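Local coordinates for protein catalase (Bacillus pumilus, PDB 4QOL) that breaks down hydrogen peroxide to water and oxygen at a heme group and also shows peroxidase-like reactivity toward phenolic substrates, at residues R225-S228 with M229-A233; D249-K253 with G254-A258; K449-E453 with K454-L458. All blocks are in the same frame, centred on the assembly; numbering follows the deposited sequence.

Contact 1. Residues R225-S228 with M229-A233; sequences RNLS and MEEAA
Glu231 reaches back from the first turn of helix 229-236 to Ser228, the residue just ahead of it, and its side chain can be followed atom by atom. CB lies 4.1 Å from Leu227 CB. CG, anti to the carbonyl carbon (chi1 -68°), passes Ser228 OG at 3.2 Å, and from there the extended chain delivers the carboxylate to the backbone of the serine. Ser228 N donates to Glu231 OE1 at 2.9 Å in a nearly straight bond, meeting the oxygen on its anti side and 35° out of the carboxylate plane. The exchange is returned by Glu231 N, which donates to Ser228 OG at 3.0 Å. Each residue thus binds the other's backbone N-H through its side chain: this is a capping box, with Ser228 as N-cap, and it gives the Glu231 N-H, in the first turn, a side-chain acceptor and pins the N-cap's own N-H in return. OE1 accepts a second bond, from a water that also donates to Asn226 O, so the carboxylate is tied to the incoming loop at two points. The regular helical pattern begins with Ala232 N donating to Ser228 O at 2.9 Å. On the buried side Leu227 CB packs against Ala232 CB at 4.2 Å, while the neighbouring Glu230 turns its carboxylate to a salt bridge with Lys442 of helix 434-448.

Contact 2. Residues D249-K253 with G254-A258; sequences DRIEK and GNYPA
Arg250 leaves its backbone with chi1 at -75°, which points CG away from the carbonyl carbon, and then runs extended to NE, while Asn255 swings CG to the far side from its own backbone N; the two side chains consequently lie alongside each other and point the same way. Their flat ends are inclined by 39°, with Arg250 NH1 4.0 Å from Asn255 ND2. A water ties the guanidinium to the main chain of Asn255 instead: it lies in the guanidinium plane, at its edge, accepts from Arg250 NH1 at 2.8 Å and donates to Asn255 O. Closer to the main chain, Arg250 CB rests against that same Asn255 O.

The backbone underneath is a Schellman motif, a standard way of ending a helix. Gly254 leaves the helical conformation with a positive phi, a conformation that glycine adopts readily. Asn255 N donates to Arg250 O at 2.8 Å, and Gly254 N to Ile251 O at 3.1 Å, the latter approaching from above the carbonyl plane. Asn255 then centres an inverse gamma turn. The Tyr256 ring comes edge-on to Ile251 O, its CE1 3.5 Å from that oxygen, while Gly254 O sits over the middle of one ring face. Ile251 CG1 packs on Pro257 CD at 4.0 Å, the two side chains crossing at about a right angle.

Arg250 NE forms a salt bridge with Asp246, one turn back on helix 242-253. Beyond the turn the chain enters strand 258-267, with Tyr256 and Ala258 packed on the neighbouring strand 293-302 and Ile251 on Asn303 just past it.

Contact 3. Residues K449-E453 with K454-L458; sequences KGVNE and KTKLL
From Asn452, the N-cap residue of helix 453-466, the backbone settles into regular helical bonding, Lys456 N donating to Asn452 O and Leu457 N to Glu453 O, both at 2.9 Å. Across this first turn Lys456 sends its side chain back toward the loop. With chi1 at -171° the chain sets off opposite its own backbone N, and a bend at chi3 carries the ammonium group beside the Glu453 carboxylate, the two chains lying next to each other with their charged ends together. Their salt bridge is made chiefly with Glu453 OE2, 3.1 Å from Lys456 NZ and approached on the syn side, 26° out of the carboxylate plane; the bond from NZ to OE1 is weak. NZ also gives a weak bond to Lys449 O at 3.3 Å and donates to a water 2.9 Å away. The aliphatic part of the lysine is used as well: CB packs on Val451 CG2 at 3.7 Å, and CE passes 3.5 Å from Val451 O. Thr455 faces helix 161-169, and its OG1 is hydrogen-bonded to Arg388 of another subunit. Lys456 is a buried residue whose charge is met by a carboxylate and a water, with a backbone carbonyl as a weaker third partner, an environment that would be expected to keep the ammonium protonated and that joins the end of the loop to the helix it introduces.

Along the chain the three contacts come in series, none nested in or crossing another, and each closes a short turn where a helix starts or stops. Contact 1 takes the loop after strand 211-220 into helix 229-236. The next helix, 242-253, finishes at contact 2, which returns the chain to the antiparallel sheet at strand 258-267. Far later, contact 3 links helix 434-448 to helix 453-466 in the C-terminal helical region. No two touch: nearest atoms are about 6 Å apart between contacts 1 and 2, about 7 Å between 1 and 3 and about 30 Å between 2 and 3. Helix 434-448 nevertheless relates contact 1 to contact 3, since Met229 packs against it shortly before it leads into 449-453.

Contact 1. Residues R225-S228 with M229-A233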
loop_
_atom_site.group_PDB
_atom_site.type_symbol
_atom_site.label_atom_id
_atom_site.label_comp_id
_atom_site.label_asym_id
_atom_site.label_seq_id
_atom_site.Cartn_x
_atom_site.Cartn_y
_atom_site.Cartn_z
ATOM N N ARG A 225 -32.970 -21.698 -13.327
ATOM C CA ARG A 225 -33.508 -20.982 -14.501
ATOM C C ARG A 225 -32.505 -20.126 -15.173
ATOM O O ARG A 225 -31.674 -19.509 -14.495
ATOM C CB ARG A 225 -34.681 -20.081 -14.106
ATOM C CG ARG A 225 -35.432 -19.522 -15.279
ATOM C CD ARG A 225 -36.760 -18.899 -14.855
ATOM N NE ARG A 225 -36.630 -17.806 -13.893
ATOM C CZ ARG A 225 -36.480 -16.508 -14.190
ATOM N NH1 ARG A 225 -36.385 -16.069 -15.441
ATOM N NH2 ARG A 225 -36.353 -15.632 -13.212
ATOM N N ASN A 226 -32.507 -20.135 -16.499
ATOM C CA ASN A 226 -31.474 -19.573 -17.311
ATOM C C ASN A 226 -32.083 -18.519 -18.272
ATOM O O ASN A 226 -33.305 -18.454 -18.469
ATOM C CB ASN A 226 -30.751 -20.623 -18.129
ATOM C CG ASN A 226 -30.169 -21.732 -17.290
ATOM O OD1 ASN A 226 -30.353 -22.939 -17.589
ATOM N ND2 ASN A 226 -29.580 -21.358 -16.194
ATOM N N LEU A 227 -31.204 -17.735 -18.890
ATOM C CA LEU A 227 -31.592 -16.748 -19.898
ATOM C C LEU A 227 -30.993 -17.062 -21.253
ATOM O O LEU A 227 -29.787 -17.342 -21.375
ATOM C CB LEU A 227 -31.157 -15.312 -19.523
ATOM C CG LEU A 227 -31.537 -14.838 -18.120
ATOM C CD1 LEU A 227 -30.946 -13.479 -17.798
ATOM C CD2 LEU A 227 -33.041 -14.807 -17.948
ATOM N N SER A 228 -31.848 -16.965 -22.299
ATOM C CA SER A 228 -31.330 -16.946 -23.675
ATOM C C SER A 228 -30.552 -15.658 -23.921
ATOM O O SER A 228 -30.661 -14.710 -23.157
ATOM C CB SER A 228 -32.487 -17.049 -24.685
ATOM O OG SER A 228 -33.263 -15.840 -24.626
ATOM N N MET A 229 -29.789 -15.605 -25.008
ATOM C CA MET A 229 -29.122 -14.369 -25.352
ATOM C C MET A 229 -30.103 -13.225 -25.428
ATOM O O MET A 229 -29.798 -12.116 -24.988
ATOM C CB MET A 229 -28.299 -14.500 -26.628
ATOM C CG MET A 229 -27.131 -15.475 -26.510
ATOM S SD MET A 229 -26.098 -15.589 -27.994
ATOM C CE MET A 229 -25.678 -13.913 -28.359
ATOM N N GLU A 230 -31.239 -13.450 -26.097
ATOM C CA GLU A 230 -32.223 -12.368 -26.286
ATOM C C GLU A 230 -32.934 -11.980 -24.974
ATOM O O GLU A 230 -33.115 -10.811 -24.716
ATOM C CB GLU A 230 -33.225 -12.684 -27.412
ATOM C CG GLU A 230 -33.385 -14.126 -27.805
ATOM C CD GLU A 230 -32.156 -14.791 -28.450
ATOM O OE1 GLU A 230 -31.842 -15.889 -27.963
ATOM O OE2 GLU A 230 -31.526 -14.268 -29.424
ATOM N N GLU A 231 -33.227 -12.934 -24.116
ATOM C CA GLU A 231 -33.742 -12.616 -22.754
ATOM C C GLU A 231 -32.739 -11.823 -21.911
ATOM O O GLU A 231 -33.080 -10.780 -21.283
ATOM C CB GLU A 231 -34.125 -13.857 -21.986
ATOM C CG GLU A 231 -35.336 -14.530 -22.587
ATOM C CD GLU A 231 -35.577 -15.943 -22.135
ATOM O OE1 GLU A 231 -34.683 -16.626 -21.569
ATOM O OE2 GLU A 231 -36.723 -16.375 -22.396
ATOM N N ALA A 232 -31.480 -12.193 -22.018
ATOM C CA ALA A 232 -30.440 -11.430 -21.283
ATOM C C ALA A 232 -30.330 -9.998 -21.787
ATOM O O ALA A 232 -30.129 -9.042 -21.004
ATOM C CB ALA A 232 -29.091 -12.134 -21.412
ATOM N N ALA A 233 -30.312 -9.818 -23.105
ATOM C CA ALA A 233 -30.264 -8.476 -23.686
ATOM C C ALA A 233 -31.453 -7.608 -23.250
ATOM O O ALA A 233 -31.294 -6.403 -23.016
ATOM C CB ALA A 233 -30.197 -8.553 -25.220
HETATM O O HOH W 1 -34.816 -19.254 -20.770
#

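Contact 2. Residues D249-K253 with G254-A258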
loop_
_atom_site.group_PDB
_atom_site.type_symbol
_atom_site.label_atom_id
_atom_site.label_comp_id
_atom_site.label_asym_id
_atom_site.label_seq_id
_atom_site.Cartn_x
_atom_site.Cartn_y
_atom_site.Cartn_z
ATOM N N ASP A 249 -33.664 -7.937 -2.721
ATOM C CA ASP A 249 -35.121 -7.779 -2.637
ATOM C C ASP A 249 -35.834 -9.016 -2.102
ATOM O O ASP A 249 -36.761 -8.884 -1.292
ATOM C CB ASP A 249 -35.669 -7.416 -4.023
ATOM C CG ASP A 249 -35.367 -5.971 -4.415
ATOM O OD1 ASP A 249 -34.806 -5.159 -3.597
ATOM O OD2 ASP A 249 -35.681 -5.617 -5.573
ATOM N N ARG A 250 -35.418 -10.198 -2.529
ATOM C CA ARG A 250 -35.940 -11.462 -1.953
ATOM C C ARG A 250 -35.808 -11.504 -0.439
ATOM O O ARG A 250 -36.749 -11.806 0.291
ATOM C CB ARG A 250 -35.185 -12.678 -2.458
ATOM C CG ARG A 250 -35.505 -13.086 -3.838
ATOM C CD ARG A 250 -34.563 -14.198 -4.329
ATOM N NE ARG A 250 -34.743 -14.400 -5.764
ATOM C CZ ARG A 250 -35.621 -15.228 -6.329
ATOM N NH1 ARG A 250 -36.376 -16.032 -5.587
ATOM N NH2 ARG A 250 -35.704 -15.296 -7.660
ATOM N N ILE A 251 -34.594 -11.194 0.025
ATOM C CA ILE A 251 -34.322 -11.248 1.425
ATOM C C ILE A 251 -35.056 -10.157 2.159
ATOM O O ILE A 251 -35.611 -10.395 3.260
ATOM C CB ILE A 251 -32.812 -11.178 1.671
ATOM C CG1 ILE A 251 -32.202 -12.495 1.175
ATOM C CG2 ILE A 251 -32.503 -10.933 3.149
ATOM C CD1 ILE A 251 -30.679 -12.530 1.177
ATOM N N GLU A 252 -35.117 -8.965 1.565
ATOM C CA GLU A 252 -35.789 -7.854 2.239
ATOM C C GLU A 252 -37.287 -8.158 2.407
ATOM O O GLU A 252 -37.894 -7.817 3.430
ATOM C CB GLU A 252 -35.563 -6.559 1.499
ATOM C CG GLU A 252 -35.544 -5.374 2.468
ATOM C CD GLU A 252 -34.513 -5.518 3.647
ATOM O OE1 GLU A 252 -34.729 -4.828 4.651
ATOM O OE2 GLU A 252 -33.474 -6.268 3.631
ATOM N N LYS A 253 -37.839 -8.881 1.449
ATOM C CA LYS A 253 -39.263 -9.318 1.470
ATOM C C LYS A 253 -39.580 -10.509 2.341
ATOM O O LYS A 253 -40.758 -10.775 2.612
ATOM C CB LYS A 253 -39.677 -9.734 0.057
ATOM C CG LYS A 253 -40.657 -8.785 -0.628
ATOM C CD LYS A 253 -40.086 -8.048 -1.847
ATOM C CE LYS A 253 -40.370 -8.725 -3.175
ATOM N NZ LYS A 253 -39.275 -8.417 -4.148
ATOM N N GLY A 254 -38.562 -11.237 2.763
ATOM C CA GLY A 254 -38.771 -12.417 3.564
ATOM C C GLY A 254 -38.881 -13.662 2.725
ATOM O O GLY A 254 -39.220 -14.748 3.250
ATOM N N ASN A 255 -38.610 -13.550 1.438
ATOM C CA ASN A 255 -38.684 -14.679 0.534
ATOM C C ASN A 255 -37.275 -15.286 0.431
ATOM O O ASN A 255 -36.608 -15.151 -0.569
ATOM C CB ASN A 255 -39.227 -14.231 -0.825
ATOM C CG ASN A 255 -39.360 -15.370 -1.814
ATOM O OD1 ASN A 255 -39.464 -16.540 -1.431
ATOM N ND2 ASN A 255 -39.322 -15.035 -3.111
ATOM N N TYR A 256 -36.848 -15.970 1.497
ATOM C CA TYR A 256 -35.423 -16.383 1.623
ATOM C C TYR A 256 -35.056 -17.504 0.660
ATOM O O TYR A 256 -35.713 -18.527 0.619
ATOM C CB TYR A 256 -35.153 -16.822 3.034
ATOM C CG TYR A 256 -35.511 -15.794 4.069
ATOM C CD1 TYR A 256 -35.250 -14.427 3.861
ATOM C CD2 TYR A 256 -36.177 -16.166 5.244
ATOM C CE1 TYR A 256 -35.577 -13.484 4.813
ATOM C CE2 TYR A 256 -36.504 -15.217 6.190
ATOM C CZ TYR A 256 -36.208 -13.898 5.982
ATOM O OH TYR A 256 -36.520 -12.953 6.914
ATOM N N PRO A 257 -34.022 -17.308 -0.183
ATOM C CA PRO A 257 -33.626 -18.396 -1.095
ATOM C C PRO A 257 -32.838 -19.436 -0.340
ATOM O O PRO A 257 -32.167 -19.105 0.658
ATOM C CB PRO A 257 -32.724 -17.685 -2.128
ATOM C CG PRO A 257 -32.156 -16.522 -1.380
ATOM C CD PRO A 257 -33.194 -16.086 -0.370
ATOM N N ALA A 258 -32.933 -20.676 -0.806
ATOM C CA ALA A 258 -32.271 -21.759 -0.133
ATOM C C ALA A 258 -31.674 -22.703 -1.139
ATOM O O ALA A 258 -32.118 -22.776 -2.286
ATOM C CB ALA A 258 -33.242 -22.487 0.804
HETATM O O HOH W 2 -36.176 -16.700 -2.884
#

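Contact 3. Residues K449-E453 with K454-L458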
loop_
_atom_site.group_PDB
_atom_site.type_symbol
_atom_site.label_atom_id
_atom_site.label_comp_id
_atom_site.label_asym_id
_atom_site.label_seq_id
_atom_site.Cartn_x
_atom_site.Cartn_y
_atom_site.Cartn_z
ATOM N N LYS A 449 -18.360 -16.739 -34.833
ATOM C CA LYS A 449 -18.513 -16.320 -36.262
ATOM C C LYS A 449 -17.505 -15.297 -36.697
ATOM O O LYS A 449 -17.113 -15.279 -37.859
ATOM C CB LYS A 449 -19.909 -15.829 -36.501
ATOM C CG LYS A 449 -20.217 -14.580 -35.733
ATOM C CD LYS A 449 -21.617 -14.076 -36.064
ATOM C CE LYS A 449 -21.799 -12.628 -35.639
ATOM N NZ LYS A 449 -23.198 -12.425 -35.163
ATOM N N GLY A 450 -16.995 -14.476 -35.795
ATOM C CA GLY A 450 -15.932 -13.494 -36.152
ATOM C C GLY A 450 -14.480 -13.826 -35.855
ATOM O O GLY A 450 -13.571 -13.000 -36.096
ATOM N N VAL A 451 -14.215 -15.011 -35.339
ATOM C CA VAL A 451 -12.856 -15.349 -34.945
ATOM C C VAL A 451 -12.052 -15.863 -36.137
ATOM O O VAL A 451 -12.613 -16.298 -37.152
ATOM C CB VAL A 451 -12.801 -16.378 -33.782
ATOM C CG1 VAL A 451 -13.828 -16.042 -32.714
ATOM C CG2 VAL A 451 -12.889 -17.793 -34.235
ATOM N N ASN A 452 -10.744 -15.778 -36.007
ATOM C CA ASN A 452 -9.766 -16.288 -36.965
ATOM C C ASN A 452 -10.174 -17.660 -37.528
ATOM O O ASN A 452 -10.560 -18.544 -36.768
ATOM C CB ASN A 452 -8.398 -16.384 -36.234
ATOM C CG ASN A 452 -7.304 -17.121 -37.026
ATOM O OD1 ASN A 452 -6.463 -16.500 -37.727
ATOM N ND2 ASN A 452 -7.252 -18.396 -36.865
ATOM N N GLU A 453 -10.048 -17.846 -38.832
ATOM C CA GLU A 453 -10.576 -19.060 -39.475
ATOM C C GLU A 453 -9.916 -20.350 -38.982
ATOM O O GLU A 453 -10.592 -21.339 -38.750
ATOM C CB GLU A 453 -10.398 -19.016 -41.000
ATOM C CG GLU A 453 -11.324 -18.058 -41.734
ATOM C CD GLU A 453 -12.811 -18.182 -41.344
ATOM O OE1 GLU A 453 -13.350 -19.307 -41.191
ATOM O OE2 GLU A 453 -13.457 -17.112 -41.200
ATOM N N LYS A 454 -8.614 -20.344 -38.776
ATOM C CA LYS A 454 -7.911 -21.509 -38.268
ATOM C C LYS A 454 -8.387 -21.849 -36.836
ATOM O O LYS A 454 -8.522 -22.979 -36.457
ATOM C CB LYS A 454 -6.395 -21.255 -38.277
ATOM C CG LYS A 454 -5.465 -22.467 -38.222
ATOM C CD LYS A 454 -3.996 -22.034 -38.255
ATOM C CE LYS A 454 -3.795 -20.797 -37.371
ATOM N NZ LYS A 454 -2.413 -20.261 -37.252
ATOM N N THR A 455 -8.545 -20.822 -36.004
ATOM C CA THR A 455 -9.049 -21.043 -34.646
ATOM C C THR A 455 -10.482 -21.596 -34.650
ATOM O O THR A 455 -10.798 -22.510 -33.897
ATOM C CB THR A 455 -8.992 -19.782 -33.808
ATOM O OG1 THR A 455 -7.615 -19.459 -33.606
ATOM C CG2 THR A 455 -9.712 -19.948 -32.479
ATOM N N LYS A 456 -11.287 -21.023 -35.494
ATOM C CA LYS A 456 -12.687 -21.448 -35.649
ATOM C C LYS A 456 -12.769 -22.916 -36.074
ATOM O O LYS A 456 -13.553 -23.688 -35.518
ATOM C CB LYS A 456 -13.352 -20.572 -36.709
ATOM C CG LYS A 456 -14.851 -20.763 -36.829
ATOM C CD LYS A 456 -15.374 -20.042 -38.097
ATOM C CE LYS A 456 -15.128 -18.572 -38.046
ATOM N NZ LYS A 456 -15.691 -17.915 -39.246
ATOM N N LEU A 457 -11.927 -23.304 -37.021
ATOM C CA LEU A 457 -11.816 -24.736 -37.434
ATOM C C LEU A 457 -11.411 -25.611 -36.257
ATOM O O LEU A 457 -11.951 -26.683 -36.065
ATOM C CB LEU A 457 -10.822 -24.907 -38.595
ATOM C CG LEU A 457 -10.619 -26.255 -39.225
ATOM C CD1 LEU A 457 -11.977 -26.789 -39.699
ATOM C CD2 LEU A 457 -9.618 -26.184 -40.384
ATOM N N LEU A 458 -10.391 -25.179 -35.500
ATOM C CA LEU A 458 -9.905 -26.028 -34.397
ATOM C C LEU A 458 -11.008 -26.173 -33.354
ATOM O O LEU A 458 -11.217 -27.223 -32.831
ATOM C CB LEU A 458 -8.588 -25.400 -33.833
ATOM C CG LEU A 458 -7.955 -26.228 -32.692
ATOM C CD1 LEU A 458 -7.604 -27.685 -33.100
ATOM C CD2 LEU A 458 -6.692 -25.526 -32.166
HETATM O O HOH W 3 -14.173 -15.497 -39.005
#